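Local coordinates for alginate lyase A1-II' (Sphingomonas sp. A1, PDB 2CWS), which probably depolymerises alginate as a family 7 polysaccharide lyase, this chain being its lyase domain, at residues 88-99 with 217-228; 166-174 with 182-190. All coordinates share one frame; numbering follows the deposited sequence. Where two conformers were deposited one is given.

Interaction 1 (88-99 with 217-228); sequences THTMKLSGKTVQ and IAKLYSLSVSHS
Two long neighbouring strands of the seven-stranded antiparallel sheet, 88-99 and 217-228, meet here in a ladder broken by two classic beta bulges. At the first bulge Tyr221 and Ser222 both face Ser94, whose carbonyl O takes Tyr221 N at 2.8 Å while its bond from Ser222 N is weak. Beside it the hydroxyls Ser94 OG and Ser222 OG join at 2.8 Å, each swung between its own backbone N and carbonyl carbon (chi1 68° and 59°). The Tyr221 side chain reaches across to the partner strand: CD1 lies by Gly95 CA, Lys96 CG comes in at the ring edge, and Lys96 CE touches OH at 3.5 Å. Since OH also hydrogen-bonds Asp46, replacing Tyr221 by an alanine would probably leave that carboxylate without this partner and uncover the aliphatic part of Lys96. At the second bulge Val98 and Gln99 share Ile217 O; Val98 N is the closer donor at 2.8 Å, and Gln99 N comes in the carbonyl plane, on a lone pair. Leu93, Leu220, Leu223 and Met91 pack on the face turned to strand 106-114 of the other sheet, where Met91 meets Ala109; Leu93 CD1 lies on Leu220 CD2 at 3.8 Å. On that same face, at the far end, the His89 and His227 rings meet edge against edge, planes at 55°, through a nearly straight ND1-to-ND1 bond of 2.7 Å; His227 NE2 hydrogen-bonds Glu72 OE2, and the His89 ring stacks on Trp83. Such bulged, curved antiparallel pairing suits the beta-sandwich jelly roll of family 7 lyases and the concanavalin-like clan.

Interaction 2 (166-174 with 182-190); sequences IRVTDGVAY and RSVDFVGKD
The Phe186 ring lies with one face under the Gly171 carbonyl and its edge turned to Val168 and Ala173. Gly171 O sits 3.1 Å above the ring plane, offset toward the rim, and Gly171 CA makes a CH-pi contact over the same ring. Chi1 of 61° sets CG between the backbone N and carbonyl carbon of Phe186, swinging the ring back toward the hairpin; there Val168 CG1 meets CZ at 3.8 Å, the two side chains crossing at about a right angle. Gly171 O also accepts from Val187 N at 3.0 Å in the carbonyl plane, so the type I' turn from Thr169 to Val172 is tied to the first turn of helix 186-189. Asp185 caps that helix: OD1 takes Gly188 N from above the carboxylate plane, and a water bridges OD1 to Asp170 O. Alongside, Val172 CG2 rests against the Asp185 carboxylate, and Tyr174 CD2 reaches Ser183 CB at 3.7 Å. The tyrosine ring also carries the Arg167 guanidinium over one face. Strand 180-185 pairs with 172-177 as one of the two edge strands of the seven-stranded sheet, while Trp193 meets Phe186 edge-to-face and strand 148-154 backs Val184.

Both interactions belong to one sheet, joined where strand 88-99 pairs with strand 162-169; their centres lie about 19 Å apart. The junction is direct: Val168 N reaches His89 O at 2.8 Å, and Thr88 OG1 and Thr169 OG1 stand 2.9 Å apart in a probable hydrogen bond. Arg167 CG packs on Thr90 OG1 at 3.3 Å. Interaction 1 lies towards the middle of the chain, about 8 Å from its centre against 17 Å for interaction 2, which lies at one edge of the sheet. Trp83 touches both, through His89 and His227 of interaction 1 and Val168 of interaction 2. A glycerol, probably from the crystallisation liquor, lies about 4 Å from the His89 side chain and may mark a pocket.

Interaction 1 (88-99 with 217-228)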
ATOM      1  N   THR A  88      14.967  11.338  -0.087  1.00  5.77           N
ATOM      2  CA  THR A  88      13.773  11.267   0.746  1.00  5.31           C
ATOM      3  C   THR A  88      12.550  11.004  -0.095  1.00  5.28           C
ATOM      4  O   THR A  88      12.327  11.619  -1.122  1.00  7.35           O
ATOM      5  CB  THR A  88      13.629  12.576   1.548  1.00  5.71           C
ATOM      6  OG1 THR A  88      14.681  12.638   2.510  1.00  6.56           O
ATOM      7  CG2 THR A  88      12.323  12.634   2.293  1.00  7.45           C
ATOM      8  N   HIS A  89      11.765  10.030   0.373  1.00  4.74           N
ATOM      9  CA  HIS A  89      10.633   9.479  -0.360  1.00  4.50           C
ATOM     10  C   HIS A  89       9.504   9.295   0.633  1.00  4.38           C
ATOM     11  O   HIS A  89       9.663   8.446   1.546  1.00  4.87           O
ATOM     12  CB  HIS A  89      11.042   8.106  -0.934  1.00  4.97           C
ATOM     13  CG  HIS A  89      12.345   8.216  -1.704  1.00  4.89           C
ATOM     14  ND1 HIS A  89      12.403   8.804  -2.947  1.00  5.18           N
ATOM     15  CD2 HIS A  89      13.607   7.925  -1.327  1.00  5.79           C
ATOM     16  CE1 HIS A  89      13.669   8.802  -3.350  1.00  6.02           C
ATOM     17  NE2 HIS A  89      14.410   8.273  -2.371  1.00  6.52           N
ATOM     18  N   THR A  90       8.417  10.061   0.522  1.00  4.33           N
ATOM     19  CA  THR A  90       7.435  10.109   1.588  1.00  4.82           C
ATOM     20  C   THR A  90       6.023   9.983   1.048  1.00  4.14           C
ATOM     21  O   THR A  90       5.627  10.766   0.193  1.00  5.76           O
ATOM     22  CB  THR A  90       7.539  11.448   2.348  1.00  5.51           C
ATOM     23  OG1 THR A  90       8.907  11.497   2.833  1.00  7.62           O
ATOM     24  CG2 THR A  90       6.566  11.474   3.525  1.00  7.04           C
ATOM     25  N   MET A  91       5.256   9.057   1.608  1.00  4.00           N
ATOM     26  CA  MET A  91       3.811   8.968   1.354  1.00  3.84           C
ATOM     27  C   MET A  91       3.072   9.377   2.606  1.00  3.59           C
ATOM     28  O   MET A  91       3.405   8.920   3.710  1.00  4.57           O
ATOM     29  CB  MET A  91       3.478   7.521   0.958  1.00  4.03           C
ATOM     30  CG  MET A  91       1.955   7.343   0.817  1.00  4.47           C
ATOM     31  SD  MET A  91       1.497   5.757   0.061  1.00  4.73           S
ATOM     32  CE  MET A  91       2.087   4.638   1.381  1.00  5.79           C
ATOM     33  N   LYS A  92       2.080  10.209   2.431  1.00  3.96           N
ATOM     34  CA  LYS A  92       1.173  10.591   3.496  1.00  5.03           C
ATOM     35  C   LYS A  92      -0.241  10.228   3.076  1.00  4.47           C
ATOM     36  O   LYS A  92      -0.614  10.398   1.919  1.00  6.27           O
ATOM     37  CB  LYS A  92       1.182  12.099   3.802  0.54  7.21           C
ATOM     38  CG  LYS A  92       2.554  12.583   4.201  0.54  8.58           C
ATOM     39  CD  LYS A  92       2.434  14.094   4.478  0.54 11.34           C
ATOM     40  CE  LYS A  92       1.202  14.291   5.351  0.54 17.07           C
ATOM     41  NZ  LYS A  92       0.958  15.694   5.742  0.54 23.86           N
ATOM     42  N   LEU A  93      -1.027   9.712   4.013  1.00  4.40           N
ATOM     43  CA  LEU A  93      -2.423   9.449   3.691  1.00  4.23           C
ATOM     44  C   LEU A  93      -3.237   9.623   4.958  1.00  4.19           C
ATOM     45  O   LEU A  93      -2.742   9.526   6.095  1.00  4.77           O
ATOM     46  CB  LEU A  93      -2.613   8.061   3.037  1.00  4.89           C
ATOM     47  CG  LEU A  93      -2.172   6.833   3.871  1.00  5.09           C
ATOM     48  CD1 LEU A  93      -3.227   6.372   4.884  1.00  5.55           C
ATOM     49  CD2 LEU A  93      -1.938   5.678   2.892  1.00  6.57           C
ATOM     50  N   SER A  94      -4.538   9.800   4.758  1.00  3.81           N
ATOM     51  CA  SER A  94      -5.494   9.718   5.853  1.00  3.99           C
ATOM     52  C   SER A  94      -6.603   8.778   5.403  1.00  4.02           C
ATOM     53  O   SER A  94      -6.991   8.827   4.227  1.00  5.48           O
ATOM     54  CB  SER A  94      -6.040  11.055   6.362  0.67  4.98           C
ATOM     55  OG  SER A  94      -6.849  11.615   5.365  0.67  5.07           O
ATOM     56  N   GLY A  95      -7.047   7.922   6.278  1.00  3.93           N
ATOM     57  CA  GLY A  95      -8.008   6.906   5.850  1.00  5.09           C
ATOM     58  C   GLY A  95      -8.579   6.160   7.003  1.00  3.49           C
ATOM     59  O   GLY A  95      -8.360   6.504   8.187  1.00  4.32           O
ATOM     60  N   LYS A  96      -9.320   5.107   6.709  1.00  3.73           N
ATOM     61  CA  LYS A  96      -9.891   4.240   7.718  1.00  3.68           C
ATOM     62  C   LYS A  96     -10.184   2.878   7.083  1.00  3.52           C
ATOM     63  O   LYS A  96     -10.321   2.774   5.875  1.00  4.69           O
ATOM     64  CB  LYS A  96     -11.203   4.757   8.353  0.73  4.46           C
ATOM     65  CG  LYS A  96     -12.316   5.024   7.328  0.73  4.61           C
ATOM     66  CD  LYS A  96     -13.682   5.213   7.956  0.73  5.12           C
ATOM     67  CE  LYS A  96     -13.685   6.515   8.703  0.73  6.34           C
ATOM     68  NZ  LYS A  96     -14.966   6.649   9.513  0.73  7.33           N
ATOM     69  N   THR A  97     -10.260   1.875   7.955  1.00  3.54           N
ATOM     70  CA  THR A  97     -10.736   0.552   7.503  1.00  3.92           C
ATOM     71  C   THR A  97     -12.141   0.422   8.011  1.00  4.09           C
ATOM     72  O   THR A  97     -12.415   0.548   9.212  1.00  4.86           O
ATOM     73  CB  THR A  97      -9.774  -0.528   7.998  1.00  4.44           C
ATOM     74  OG1 THR A  97      -8.529  -0.392   7.293  1.00  4.93           O
ATOM     75  CG2 THR A  97     -10.319  -1.920   7.677  1.00  5.42           C
ATOM     76  N   VAL A  98     -13.055   0.135   7.080  1.00  4.07           N
ATOM     77  CA  VAL A  98     -14.494   0.117   7.353  1.00  4.38           C
ATOM     78  C   VAL A  98     -14.985  -1.283   7.678  1.00  3.76           C
ATOM     79  O   VAL A  98     -15.873  -1.425   8.528  1.00  5.08           O
ATOM     80  CB  VAL A  98     -15.243   0.666   6.112  1.00  5.26           C
ATOM     81  CG1 VAL A  98     -16.762   0.464   6.235  1.00  7.18           C
ATOM     82  CG2 VAL A  98     -14.882   2.145   5.871  1.00  6.25           C
ATOM     83  N   GLN A  99     -14.474  -2.285   6.968  1.00  3.64           N
ATOM     84  CA  GLN A  99     -14.974  -3.653   7.088  1.00  3.63           C
ATOM     85  C   GLN A  99     -13.779  -4.586   6.849  1.00  3.35           C
ATOM     86  O   GLN A  99     -12.965  -4.323   5.953  1.00  3.82           O
ATOM     87  CB  GLN A  99     -16.067  -3.923   6.030  1.00  3.86           C
ATOM     88  CG  GLN A  99     -16.599  -5.355   6.082  1.00  4.45           C
ATOM     89  CD  GLN A  99     -17.649  -5.522   4.988  1.00  4.66           C
ATOM     90  OE1 GLN A  99     -18.707  -4.855   5.024  1.00  6.33           O
ATOM     91  NE2 GLN A  99     -17.452  -6.435   4.036  1.00  5.03           N
ATOM     92  N   ILE A 217     -13.367  -3.465   3.200  1.00  3.51           N
ATOM     93  CA  ILE A 217     -13.491  -2.101   2.682  1.00  3.64           C
ATOM     94  C   ILE A 217     -12.478  -1.233   3.404  1.00  3.51           C
ATOM     95  O   ILE A 217     -12.481  -1.195   4.636  1.00  3.92           O
ATOM     96  CB  ILE A 217     -14.889  -1.521   2.915  1.00  4.00           C
ATOM     97  CG1 ILE A 217     -15.988  -2.352   2.228  1.00  5.04           C
ATOM     98  CG2 ILE A 217     -14.941  -0.063   2.467  1.00  5.06           C
ATOM     99  CD1 ILE A 217     -17.410  -1.984   2.678  1.00  6.86           C
ATOM    100  N   ALA A 218     -11.670  -0.516   2.630  1.00  3.56           N
ATOM    101  CA  ALA A 218     -10.780   0.504   3.189  1.00  3.84           C
ATOM    102  C   ALA A 218     -11.036   1.808   2.442  1.00  3.35           C
ATOM    103  O   ALA A 218     -11.414   1.785   1.261  1.00  4.51           O
ATOM    104  CB  ALA A 218      -9.306   0.126   3.048  1.00  4.83           C
ATOM    105  N   LYS A 219     -10.839   2.933   3.138  1.00  3.56           N
ATOM    106  CA  LYS A 219     -11.061   4.245   2.602  1.00  3.76           C
ATOM    107  C   LYS A 219      -9.852   5.139   2.744  1.00  3.62           C
ATOM    108  O   LYS A 219      -9.106   5.024   3.747  1.00  3.59           O
ATOM    109  CB  LYS A 219     -12.213   4.944   3.389  1.00  4.41           C
ATOM    110  CG  LYS A 219     -13.568   4.426   2.984  1.00  4.05           C
ATOM    111  CD  LYS A 219     -14.697   5.118   3.779  1.00  4.68           C
ATOM    112  CE  LYS A 219     -16.043   4.833   3.121  1.00  5.07           C
ATOM    113  NZ  LYS A 219     -17.166   5.552   3.830  1.00  5.46           N
ATOM    114  N   LEU A 220      -9.701   6.041   1.782  1.00  3.51           N
ATOM    115  CA  LEU A 220      -8.725   7.130   1.872  1.00  4.02           C
ATOM    116  C   LEU A 220      -9.467   8.456   1.653  1.00  3.67           C
ATOM    117  O   LEU A 220     -10.294   8.590   0.770  1.00  4.12           O
ATOM    118  CB  LEU A 220      -7.617   6.977   0.833  1.00  4.17           C
ATOM    119  CG  LEU A 220      -6.703   5.739   1.048  1.00  3.95           C
ATOM    120  CD1 LEU A 220      -5.722   5.598  -0.087  1.00  5.85           C
ATOM    121  CD2 LEU A 220      -5.969   5.829   2.369  1.00  5.49           C
ATOM    122  N   TYR A 221      -9.053   9.448   2.479  1.00  4.28           N
ATOM    123  CA  TYR A 221      -9.553  10.818   2.347  1.00  4.80           C
ATOM    124  C   TYR A 221      -8.480  11.746   1.789  1.00  5.44           C
ATOM    125  O   TYR A 221      -8.798  12.779   1.230  1.00  7.58           O
ATOM    126  CB  TYR A 221     -10.006  11.378   3.717  1.00  5.82           C
ATOM    127  CG  TYR A 221     -11.186  10.595   4.268  1.00  5.82           C
ATOM    128  CD1 TYR A 221     -10.970   9.570   5.176  1.00  6.58           C
ATOM    129  CD2 TYR A 221     -12.477  10.855   3.850  1.00  5.83           C
ATOM    130  CE1 TYR A 221     -12.012   8.825   5.677  1.00  7.16           C
ATOM    131  CE2 TYR A 221     -13.523  10.100   4.358  1.00  6.24           C
ATOM    132  CZ  TYR A 221     -13.300   9.104   5.255  1.00  6.74           C
ATOM    133  OH  TYR A 221     -14.325   8.344   5.791  1.00  8.49           O
ATOM    134  N   SER A 222      -7.207  11.351   1.891  1.00  4.85           N
ATOM    135  CA  SER A 222      -6.112  12.130   1.300  1.00  5.49           C
ATOM    136  C   SER A 222      -4.973  11.139   1.017  1.00  4.43           C
ATOM    137  O   SER A 222      -4.855  10.123   1.728  1.00  4.84           O
ATOM    138  CB  SER A 222      -5.671  13.270   2.215  1.00  6.57           C
ATOM    139  OG  SER A 222      -5.240  12.756   3.443  1.00  8.03           O
ATOM    140  N   LEU A 223      -4.163  11.470   0.003  1.00  4.72           N
ATOM    141  CA  LEU A 223      -3.061  10.558  -0.407  1.00  4.64           C
ATOM    142  C   LEU A 223      -2.089  11.366  -1.223  1.00  4.67           C
ATOM    143  O   LEU A 223      -2.477  11.923  -2.259  1.00  6.07           O
ATOM    144  CB  LEU A 223      -3.608   9.415  -1.269  1.00  5.48           C
ATOM    145  CG  LEU A 223      -2.561   8.447  -1.858  1.00  4.91           C
ATOM    146  CD1 LEU A 223      -1.791   7.710  -0.776  1.00  5.65           C
ATOM    147  CD2 LEU A 223      -3.243   7.487  -2.826  1.00  6.15           C
ATOM    148  N   SER A 224      -0.834  11.467  -0.774  1.00  4.61           N
ATOM    149  CA  SER A 224       0.157  12.206  -1.499  1.00  5.47           C
ATOM    150  C   SER A 224       1.503  11.507  -1.395  1.00  4.35           C
ATOM    151  O   SER A 224       1.787  10.803  -0.441  1.00  5.57           O
ATOM    152  CB  SER A 224       0.250  13.677  -1.044  1.00  7.83           C
ATOM    153  OG  SER A 224       0.691  13.733   0.271  1.00  9.93           O
ATOM    154  N   VAL A 225       2.346  11.772  -2.387  1.00  5.35           N
ATOM    155  CA  VAL A 225       3.718  11.280  -2.419  1.00  4.96           C
ATOM    156  C   VAL A 225       4.638  12.440  -2.777  1.00  5.38           C
ATOM    157  O   VAL A 225       4.346  13.207  -3.669  1.00  7.11           O
ATOM    158  CB  VAL A 225       3.851  10.158  -3.464  1.00  5.81           C
ATOM    159  CG1 VAL A 225       5.304   9.752  -3.628  1.00  7.60           C
ATOM    160  CG2 VAL A 225       2.993   8.957  -3.112  1.00  7.62           C
ATOM    161  N   SER A 226       5.777  12.496  -2.059  1.00  5.21           N
ATOM    162  CA  SER A 226       6.796  13.511  -2.289  1.00  5.93           C
ATOM    163  C   SER A 226       8.152  12.843  -2.344  1.00  5.46           C
ATOM    164  O   SER A 226       8.547  12.123  -1.440  1.00  8.25           O
ATOM    165  CB  SER A 226       6.772  14.552  -1.155  0.66  8.19           C
ATOM    166  OG  SER A 226       7.822  15.498  -1.267  0.66  8.14           O
ATOM    167  N   HIS A 227       8.910  13.156  -3.406  1.00  5.26           N
ATOM    168  CA  HIS A 227      10.281  12.692  -3.569  1.00  5.12           C
ATOM    169  C   HIS A 227      11.167  13.935  -3.535  1.00  6.03           C
ATOM    170  O   HIS A 227      10.913  14.910  -4.285  1.00  8.38           O
ATOM    171  CB  HIS A 227      10.450  11.935  -4.899  1.00  5.62           C
ATOM    172  CG  HIS A 227       9.652  10.662  -4.869  1.00  4.89           C
ATOM    173  ND1 HIS A 227      10.097   9.579  -4.110  1.00  5.25           N
ATOM    174  CD2 HIS A 227       8.508  10.332  -5.469  1.00  5.56           C
ATOM    175  CE1 HIS A 227       9.205   8.623  -4.252  1.00  5.11           C
ATOM    176  NE2 HIS A 227       8.241   9.006  -5.075  1.00  5.24           N
ATOM    177  N   SER A 228      12.201  13.944  -2.687  1.00  7.44           N
ATOM    178  CA  SER A 228      12.989  15.161  -2.510  1.00  7.46           C
ATOM    179  C   SER A 228      14.420  14.770  -2.104  1.00  7.17           C
ATOM    180  O   SER A 228      14.785  13.583  -2.053  1.00  8.05           O
ATOM    181  CB  SER A 228      12.389  16.130  -1.438  1.00 10.20           C
ATOM    182  OG  SER A 228      12.314  15.462  -0.140  1.00  9.97           O
TER

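Interaction 2 (166-174 with 182-190)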
ATOM      1  N   ILE A 166       4.725   7.220   5.641  1.00  4.13           N
ATOM      2  CA  ILE A 166       5.807   6.242   5.467  1.00  4.14           C
ATOM      3  C   ILE A 166       6.904   6.949   4.675  1.00  3.73           C
ATOM      4  O   ILE A 166       6.618   7.439   3.573  1.00  4.57           O
ATOM      5  CB  ILE A 166       5.398   4.950   4.750  1.00  4.79           C
ATOM      6  CG1 ILE A 166       4.126   4.374   5.378  1.00  6.89           C
ATOM      7  CG2 ILE A 166       6.545   3.978   4.776  1.00  8.13           C
ATOM      8  CD1 ILE A 166       3.640   3.097   4.648  1.00  7.43           C
ATOM      9  N   ARG A 167       8.084   7.052   5.255  1.00  5.07           N
ATOM     10  CA  ARG A 167       9.205   7.796   4.632  1.00  4.62           C
ATOM     11  C   ARG A 167      10.423   6.935   4.588  1.00  4.76           C
ATOM     12  O   ARG A 167      10.763   6.294   5.580  1.00  6.24           O
ATOM     13  CB  ARG A 167       9.488   9.089   5.458  1.00  5.88           C
ATOM     14  CG  ARG A 167      10.752   9.806   5.010  1.00  6.30           C
ATOM     15  CD  ARG A 167      10.849  11.168   5.701  1.00  7.37           C
ATOM     16  NE  ARG A 167      11.001  11.150   7.165  1.00  8.30           N
ATOM     17  CZ  ARG A 167      12.156  11.264   7.813  1.00  8.02           C
ATOM     18  NH1 ARG A 167      13.332  11.329   7.176  1.00  9.04           N
ATOM     19  NH2 ARG A 167      12.149  11.286   9.142  1.00 10.13           N
ATOM     20  N   VAL A 168      11.126   6.977   3.466  1.00  4.54           N
ATOM     21  CA  VAL A 168      12.482   6.480   3.406  1.00  4.39           C
ATOM     22  C   VAL A 168      13.405   7.684   3.238  1.00  4.48           C
ATOM     23  O   VAL A 168      13.196   8.471   2.302  1.00  5.05           O
ATOM     24  CB  VAL A 168      12.696   5.503   2.206  1.00  4.66           C
ATOM     25  CG1 VAL A 168      14.174   5.232   1.954  1.00  5.59           C
ATOM     26  CG2 VAL A 168      11.935   4.202   2.459  1.00  5.49           C
ATOM     27  N   THR A 169      14.406   7.801   4.079  1.00  4.68           N
ATOM     28  CA  THR A 169      15.490   8.753   3.860  1.00  5.46           C
ATOM     29  C   THR A 169      16.782   7.993   3.983  1.00  5.20           C
ATOM     30  O   THR A 169      17.094   7.446   5.064  1.00  5.77           O
ATOM     31  CB  THR A 169      15.451   9.938   4.840  1.00  6.19           C
ATOM     32  OG1 THR A 169      14.269  10.705   4.568  1.00  6.42           O
ATOM     33  CG2 THR A 169      16.684  10.844   4.639  1.00  7.87           C
ATOM     34  N   ASP A 170      17.550   7.911   2.921  1.00  5.50           N
ATOM     35  CA  ASP A 170      18.896   7.317   2.958  1.00  6.42           C
ATOM     36  C   ASP A 170      18.902   5.950   3.630  1.00  5.80           C
ATOM     37  O   ASP A 170      19.717   5.630   4.517  1.00  7.11           O
ATOM     38  CB  ASP A 170      19.874   8.310   3.606  1.00  7.08           C
ATOM     39  CG  ASP A 170      20.023   9.587   2.801  1.00  8.03           C
ATOM     40  OD1 ASP A 170      20.271  10.647   3.427  1.00 12.60           O
ATOM     41  OD2 ASP A 170      19.871   9.506   1.553  1.00 10.08           O
ATOM     42  N   GLY A 171      17.936   5.098   3.188  1.00  5.12           N
ATOM     43  CA  GLY A 171      17.994   3.696   3.647  1.00  5.30           C
ATOM     44  C   GLY A 171      17.420   3.438   5.031  1.00  5.20           C
ATOM     45  O   GLY A 171      17.575   2.289   5.509  1.00  5.33           O
ATOM     46  N   VAL A 172      16.774   4.434   5.623  1.00  4.90           N
ATOM     47  CA  VAL A 172      16.084   4.272   6.908  1.00  5.16           C
ATOM     48  C   VAL A 172      14.596   4.497   6.625  1.00  4.23           C
ATOM     49  O   VAL A 172      14.237   5.443   5.923  1.00  5.04           O
ATOM     50  CB  VAL A 172      16.591   5.275   7.960  1.00  5.45           C
ATOM     51  CG1 VAL A 172      15.879   5.031   9.288  1.00  5.94           C
ATOM     52  CG2 VAL A 172      18.115   5.147   8.087  1.00  6.73           C
ATOM     53  N   ALA A 173      13.779   3.590   7.134  1.00  4.44           N
ATOM     54  CA  ALA A 173      12.317   3.708   7.033  1.00  4.26           C
ATOM     55  C   ALA A 173      11.775   4.322   8.316  1.00  4.63           C
ATOM     56  O   ALA A 173      12.086   3.836   9.419  1.00  6.02           O
ATOM     57  CB  ALA A 173      11.671   2.351   6.820  1.00  5.58           C
ATOM     58  N   TYR A 174      10.948   5.336   8.166  1.00  4.21           N
ATOM     59  CA  TYR A 174      10.247   6.008   9.248  1.00  4.51           C
ATOM     60  C   TYR A 174       8.762   5.743   9.032  1.00  4.04           C
ATOM     61  O   TYR A 174       8.216   6.113   7.991  1.00  4.99           O
ATOM     62  CB  TYR A 174      10.535   7.523   9.257  1.00  4.81           C
ATOM     63  CG  TYR A 174      12.016   7.801   9.388  1.00  5.15           C
ATOM     64  CD1 TYR A 174      12.852   7.802   8.271  1.00  5.69           C
ATOM     65  CD2 TYR A 174      12.567   8.050  10.644  1.00  6.16           C
ATOM     66  CE1 TYR A 174      14.218   8.047   8.379  1.00  5.99           C
ATOM     67  CE2 TYR A 174      13.927   8.297  10.776  1.00  6.34           C
ATOM     68  CZ  TYR A 174      14.721   8.301   9.645  1.00  6.11           C
ATOM     69  OH  TYR A 174      16.102   8.529   9.774  1.00  8.12           O
ATOM     70  N   ARG A 182       8.160   5.627  14.280  1.00  4.26           N
ATOM     71  CA  ARG A 182       9.172   4.627  14.622  1.00  4.47           C
ATOM     72  C   ARG A 182      10.145   4.508  13.442  1.00  4.03           C
ATOM     73  O   ARG A 182       9.768   4.854  12.310  1.00  5.59           O
ATOM     74  CB  ARG A 182       8.512   3.235  14.828  1.00  5.29           C
ATOM     75  CG  ARG A 182       7.218   3.296  15.612  1.00  5.28           C
ATOM     76  CD  ARG A 182       7.368   3.657  17.101  1.00  6.04           C
ATOM     77  NE  ARG A 182       6.018   3.838  17.721  1.00  5.35           N
ATOM     78  CZ  ARG A 182       5.201   2.824  18.024  1.00  4.83           C
ATOM     79  NH1 ARG A 182       3.993   3.098  18.512  1.00  5.42           N
ATOM     80  NH2 ARG A 182       5.553   1.545  17.850  1.00  5.56           N
ATOM     81  N   SER A 183      11.340   3.973  13.643  1.00  5.05           N
ATOM     82  CA  SER A 183      12.259   3.850  12.502  1.00  5.42           C
ATOM     83  C   SER A 183      12.947   2.501  12.518  1.00  5.35           C
ATOM     84  O   SER A 183      13.163   1.881  13.571  1.00  5.61           O
ATOM     85  CB  SER A 183      13.312   4.981  12.506  1.00  7.14           C
ATOM     86  OG  SER A 183      14.257   4.802  13.588  1.00  8.59           O
ATOM     87  N   VAL A 184      13.317   2.084  11.317  1.00  5.31           N
ATOM     88  CA  VAL A 184      14.100   0.862  11.068  1.00  5.72           C
ATOM     89  C   VAL A 184      15.139   1.160   9.997  1.00  5.18           C
ATOM     90  O   VAL A 184      14.787   1.601   8.902  1.00  5.28           O
ATOM     91  CB  VAL A 184      13.190  -0.282  10.609  1.00  5.92           C
ATOM     92  CG1 VAL A 184      14.016  -1.545  10.293  1.00  7.59           C
ATOM     93  CG2 VAL A 184      12.107  -0.596  11.646  1.00  7.37           C
ATOM     94  N   ASP A 185      16.415   0.908  10.296  1.00  5.76           N
ATOM     95  CA  ASP A 185      17.485   1.157   9.331  1.00  5.86           C
ATOM     96  C   ASP A 185      17.641  -0.114   8.485  1.00  4.84           C
ATOM     97  O   ASP A 185      18.364  -1.009   8.811  1.00  6.28           O
ATOM     98  CB  ASP A 185      18.744   1.583  10.067  1.00  6.99           C
ATOM     99  CG  ASP A 185      19.895   1.842   9.117  1.00  7.06           C
ATOM    100  OD1 ASP A 185      19.725   1.685   7.905  1.00  7.05           O
ATOM    101  OD2 ASP A 185      20.965   2.243   9.667  1.00 10.31           O
ATOM    102  N   PHE A 186      16.906  -0.161   7.367  1.00  4.94           N
ATOM    103  CA  PHE A 186      16.874  -1.376   6.584  1.00  4.97           C
ATOM    104  C   PHE A 186      18.156  -1.563   5.787  1.00  4.71           C
ATOM    105  O   PHE A 186      18.679  -2.678   5.768  1.00  5.73           O
ATOM    106  CB  PHE A 186      15.593  -1.462   5.700  1.00  5.06           C
ATOM    107  CG  PHE A 186      15.419  -0.363   4.659  1.00  4.30           C
ATOM    108  CD1 PHE A 186      15.813  -0.562   3.351  1.00  4.96           C
ATOM    109  CD2 PHE A 186      14.802   0.848   5.002  1.00  4.56           C
ATOM    110  CE1 PHE A 186      15.618   0.401   2.383  1.00  5.05           C
ATOM    111  CE2 PHE A 186      14.637   1.823   4.049  1.00  4.85           C
ATOM    112  CZ  PHE A 186      15.008   1.611   2.717  1.00  5.06           C
ATOM    113  N   VAL A 187      18.718  -0.509   5.184  1.00  4.99           N
ATOM    114  CA  VAL A 187      20.012  -0.727   4.558  1.00  5.85           C
ATOM    115  C   VAL A 187      21.070  -1.132   5.588  1.00  6.81           C
ATOM    116  O   VAL A 187      21.966  -1.929   5.246  1.00  7.74           O
ATOM    117  CB  VAL A 187      20.392   0.553   3.767  1.00  6.51           C
ATOM    118  CG1 VAL A 187      21.861   0.624   3.460  1.00 11.35           C
ATOM    119  CG2 VAL A 187      19.530   0.661   2.488  1.00  6.95           C
ATOM    120  N   GLY A 188      20.977  -0.609   6.820  1.00  6.36           N
ATOM    121  CA  GLY A 188      21.928  -1.015   7.850  1.00  8.39           C
ATOM    122  C   GLY A 188      21.754  -2.468   8.230  1.00  8.47           C
ATOM    123  O   GLY A 188      22.735  -3.113   8.692  1.00 11.11           O
ATOM    124  N   LYS A 189      20.571  -3.039   8.096  1.00  6.85           N
ATOM    125  CA  LYS A 189      20.364  -4.478   8.348  1.00  6.80           C
ATOM    126  C   LYS A 189      20.905  -5.331   7.224  1.00  6.99           C
ATOM    127  O   LYS A 189      21.555  -6.351   7.501  1.00 10.06           O
ATOM    128  CB  LYS A 189      18.886  -4.775   8.544  1.00  7.40           C
ATOM    129  CG  LYS A 189      18.585  -6.232   8.836  1.00  8.76           C
ATOM    130  CD  LYS A 189      19.256  -6.789  10.077  1.00 13.51           C
ATOM    131  CE  LYS A 189      18.813  -8.216  10.395  1.00 16.64           C
ATOM    132  NZ  LYS A 189      19.615  -8.547  11.689  1.00 23.07           N
ATOM    133  N   ASP A 190      20.690  -4.905   5.977  1.00  7.41           N
ATOM    134  CA  ASP A 190      21.136  -5.644   4.812  1.00  7.64           C
ATOM    135  C   ASP A 190      21.458  -4.668   3.717  1.00  6.86           C
ATOM    136  O   ASP A 190      20.580  -4.065   3.088  1.00  6.82           O
ATOM    137  CB  ASP A 190      20.036  -6.608   4.392  1.00  7.40           C
ATOM    138  CG  ASP A 190      20.379  -7.385   3.126  1.00  7.84           C
ATOM    139  OD1 ASP A 190      19.437  -8.014   2.571  1.00  9.27           O
ATOM    140  OD2 ASP A 190      21.542  -7.409   2.727  1.00  8.75           O
TER
HETATM  141  O   HOH W   1      20.883   3.526   6.128  1.00 12.83           O